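Transcriptional regulator KdgR (Pseudomonas aeruginosa, PDB 5Y6I) probably binds DNA as a dimeric transcription factor of the IclR family, with a winged helix-turn-helix domain joined to a larger regulatory domain. Local coordinates at residues S39-H44 against S50-Y55. Residues are numbered along the deposited sequence; the frame is centred on the assembly and turned at random.
Sequences SRLAEH and SKVHRY
Helix 38-45 and helix 49-61 come together at Ala-42 and Val-52, whose CA atoms lie 6.1 Å apart, with no hydrogen bond between segments 39-44 and 50-55. Within segment 50-55 only Val-52 touches segment 39-44, and it divides its two methyl groups between neighbouring residues there. CG2 meets the methyl of Ala-42, at 3.6 Å from CB, and also lies 3.8 Å from Ala-42 CA, so this branch packs against the alanine methyl and comes close to its CA. CG1, anti to the backbone N of Val-52 (chi1 178°), turns instead to Leu-41 and lies 3.9 Å from both CG and CD2 of that residue. The leucine side chain slants across the valine and offers its branch point and one methyl group. All three side chains are apolar and buried, and the small alanine lets the two helices approach closely at this point. Neighbouring parts of the domain extend the packing: Leu-41 also touches Leu-32, and Val-52 touches Met-47 in the turn between the helices. Farther along helix 49-61, Tyr-55 faces helix 18-31, packing on Val-21 and Ile-25; Tyr-55 also packs on Ala-19, and Arg-54 on Val-16, of the second subunit. Two helices joined by a short turn and packed through apolar side chains form the helix-turn-helix of the IclR family, in which helix 49-61 corresponds to the recognition helix that would probably enter the major groove of DNA.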
loop_
_atom_site.group_PDB
_atom_site.type_symbol
_atom_site.label_atom_id
_atom_site.label_comp_id
_atom_site.label_asym_id
_atom_site.label_seq_id
_atom_site.Cartn_x
_atom_site.Cartn_y
_atom_site.Cartn_z
ATOM N N SER A 39 -21.528 1.462 22.321
ATOM C CA SER A 39 -20.987 2.278 23.405
ATOM C C SER A 39 -19.499 2.555 23.232
ATOM O O SER A 39 -19.024 3.649 23.565
ATOM C CB SER A 39 -21.225 1.591 24.739
ATOM O OG SER A 39 -21.103 2.525 25.787
ATOM N N ARG A 40 -18.736 1.559 22.768
ATOM C CA ARG A 40 -17.319 1.787 22.511
ATOM C C ARG A 40 -17.130 2.743 21.346
ATOM O O ARG A 40 -16.215 3.571 21.370
ATOM C CB ARG A 40 -16.606 0.457 22.250
ATOM C CG ARG A 40 -16.044 -0.211 23.502
ATOM C CD ARG A 40 -14.846 0.580 24.046
ATOM N NE ARG A 40 -13.591 0.083 23.488
ATOM C CZ ARG A 40 -12.477 0.800 23.380
ATOM N NH1 ARG A 40 -12.456 2.064 23.785
ATOM N NH2 ARG A 40 -11.389 0.253 22.859
ATOM N N LEU A 41 -18.021 2.667 20.355
ATOM C CA LEU A 41 -17.976 3.549 19.190
ATOM C C LEU A 41 -18.255 5.001 19.569
ATOM O O LEU A 41 -17.481 5.906 19.234
ATOM C CB LEU A 41 -18.997 3.084 18.160
ATOM C CG LEU A 41 -18.870 3.606 16.736
ATOM C CD1 LEU A 41 -17.417 3.547 16.283
ATOM C CD2 LEU A 41 -19.733 2.780 15.810
ATOM N N ALA A 42 -19.390 5.248 20.231
ATOM C CA ALA A 42 -19.755 6.615 20.579
ATOM C C ALA A 42 -18.757 7.223 21.556
ATOM O O ALA A 42 -18.522 8.438 21.533
ATOM C CB ALA A 42 -21.170 6.644 21.155
ATOM N N GLU A 43 -18.152 6.396 22.412
ATOM C CA GLU A 43 -17.118 6.890 23.312
ATOM C C GLU A 43 -15.857 7.276 22.548
ATOM O O GLU A 43 -15.128 8.183 22.964
ATOM C CB GLU A 43 -16.820 5.832 24.373
ATOM C CG GLU A 43 -15.641 6.140 25.286
ATOM C CD GLU A 43 -15.555 5.173 26.452
ATOM O OE1 GLU A 43 -16.306 5.365 27.436
ATOM O OE2 GLU A 43 -14.754 4.213 26.379
ATOM N N HIS A 44 -15.586 6.614 21.426
ATOM C CA HIS A 44 -14.414 6.972 20.640
ATOM C C HIS A 44 -14.606 8.326 19.969
ATOM O O HIS A 44 -13.824 9.256 20.193
ATOM C CB HIS A 44 -14.113 5.881 19.614
ATOM C CG HIS A 44 -12.652 5.702 19.349
ATOM N ND1 HIS A 44 -11.740 5.456 20.354
ATOM C CD2 HIS A 44 -11.943 5.745 18.197
ATOM C CE1 HIS A 44 -10.533 5.348 19.832
ATOM N NE2 HIS A 44 -10.629 5.515 18.525
ATOM N N SER A 50 -27.134 7.659 20.725
ATOM C CA SER A 50 -28.303 7.661 19.849
ATOM C C SER A 50 -27.971 8.230 18.473
ATOM O O SER A 50 -28.335 7.642 17.444
ATOM C CB SER A 50 -29.460 8.418 20.511
ATOM O OG SER A 50 -29.030 9.597 21.182
ATOM N N LYS A 51 -27.258 9.359 18.419
ATOM C CA LYS A 51 -26.854 9.876 17.115
ATOM C C LYS A 51 -25.928 8.903 16.391
ATOM O O LYS A 51 -26.019 8.760 15.167
ATOM C CB LYS A 51 -26.200 11.258 17.263
ATOM C CG LYS A 51 -25.318 11.684 16.104
ATOM C CD LYS A 51 -24.966 13.183 16.161
ATOM C CE LYS A 51 -23.672 13.436 16.933
ATOM N NZ LYS A 51 -23.386 14.862 17.302
ATOM N N VAL A 52 -25.055 8.197 17.116
ATOM C CA VAL A 52 -24.188 7.231 16.436
ATOM C C VAL A 52 -25.033 6.127 15.824
ATOM O O VAL A 52 -24.890 5.792 14.640
ATOM C CB VAL A 52 -23.106 6.672 17.387
ATOM C CG1 VAL A 52 -22.228 5.622 16.672
ATOM C CG2 VAL A 52 -22.233 7.797 17.901
ATOM N N HIS A 53 -25.956 5.569 16.611
ATOM C CA HIS A 53 -26.829 4.530 16.070
ATOM C C HIS A 53 -27.571 5.005 14.826
ATOM O O HIS A 53 -27.731 4.234 13.875
ATOM C CB HIS A 53 -27.832 4.043 17.116
ATOM C CG HIS A 53 -28.894 3.170 16.531
ATOM N ND1 HIS A 53 -28.732 1.811 16.375
ATOM C CD2 HIS A 53 -30.097 3.472 15.994
ATOM C CE1 HIS A 53 -29.804 1.309 15.789
ATOM N NE2 HIS A 53 -30.648 2.296 15.550
ATOM N N ARG A 54 -28.011 6.266 14.801
ATOM C CA ARG A 54 -28.745 6.768 13.643
ATOM C C ARG A 54 -27.866 6.778 12.404
ATOM O O ARG A 54 -28.268 6.278 11.345
ATOM C CB ARG A 54 -29.301 8.169 13.923
ATOM C CG ARG A 54 -30.601 8.433 13.179
ATOM C CD ARG A 54 -31.351 9.634 13.720
ATOM N NE ARG A 54 -31.277 9.756 15.175
ATOM C CZ ARG A 54 -30.850 10.853 15.794
ATOM N NH1 ARG A 54 -30.464 11.900 15.069
ATOM N NH2 ARG A 54 -30.808 10.908 17.125
ATOM N N TYR A 55 -26.650 7.328 12.524
ATOM C CA TYR A 55 -25.752 7.403 11.372
ATOM C C TYR A 55 -25.159 6.047 11.028
ATOM O O TYR A 55 -24.844 5.798 9.860
ATOM C CB TYR A 55 -24.633 8.418 11.615
ATOM C CG TYR A 55 -25.067 9.860 11.501
ATOM C CD1 TYR A 55 -25.566 10.540 12.604
ATOM C CD2 TYR A 55 -24.976 10.541 10.291
ATOM C CE1 TYR A 55 -25.969 11.850 12.509
ATOM C CE2 TYR A 55 -25.385 11.852 10.183
ATOM C CZ TYR A 55 -25.877 12.505 11.300
ATOM O OH TYR A 55 -26.280 13.821 11.218
#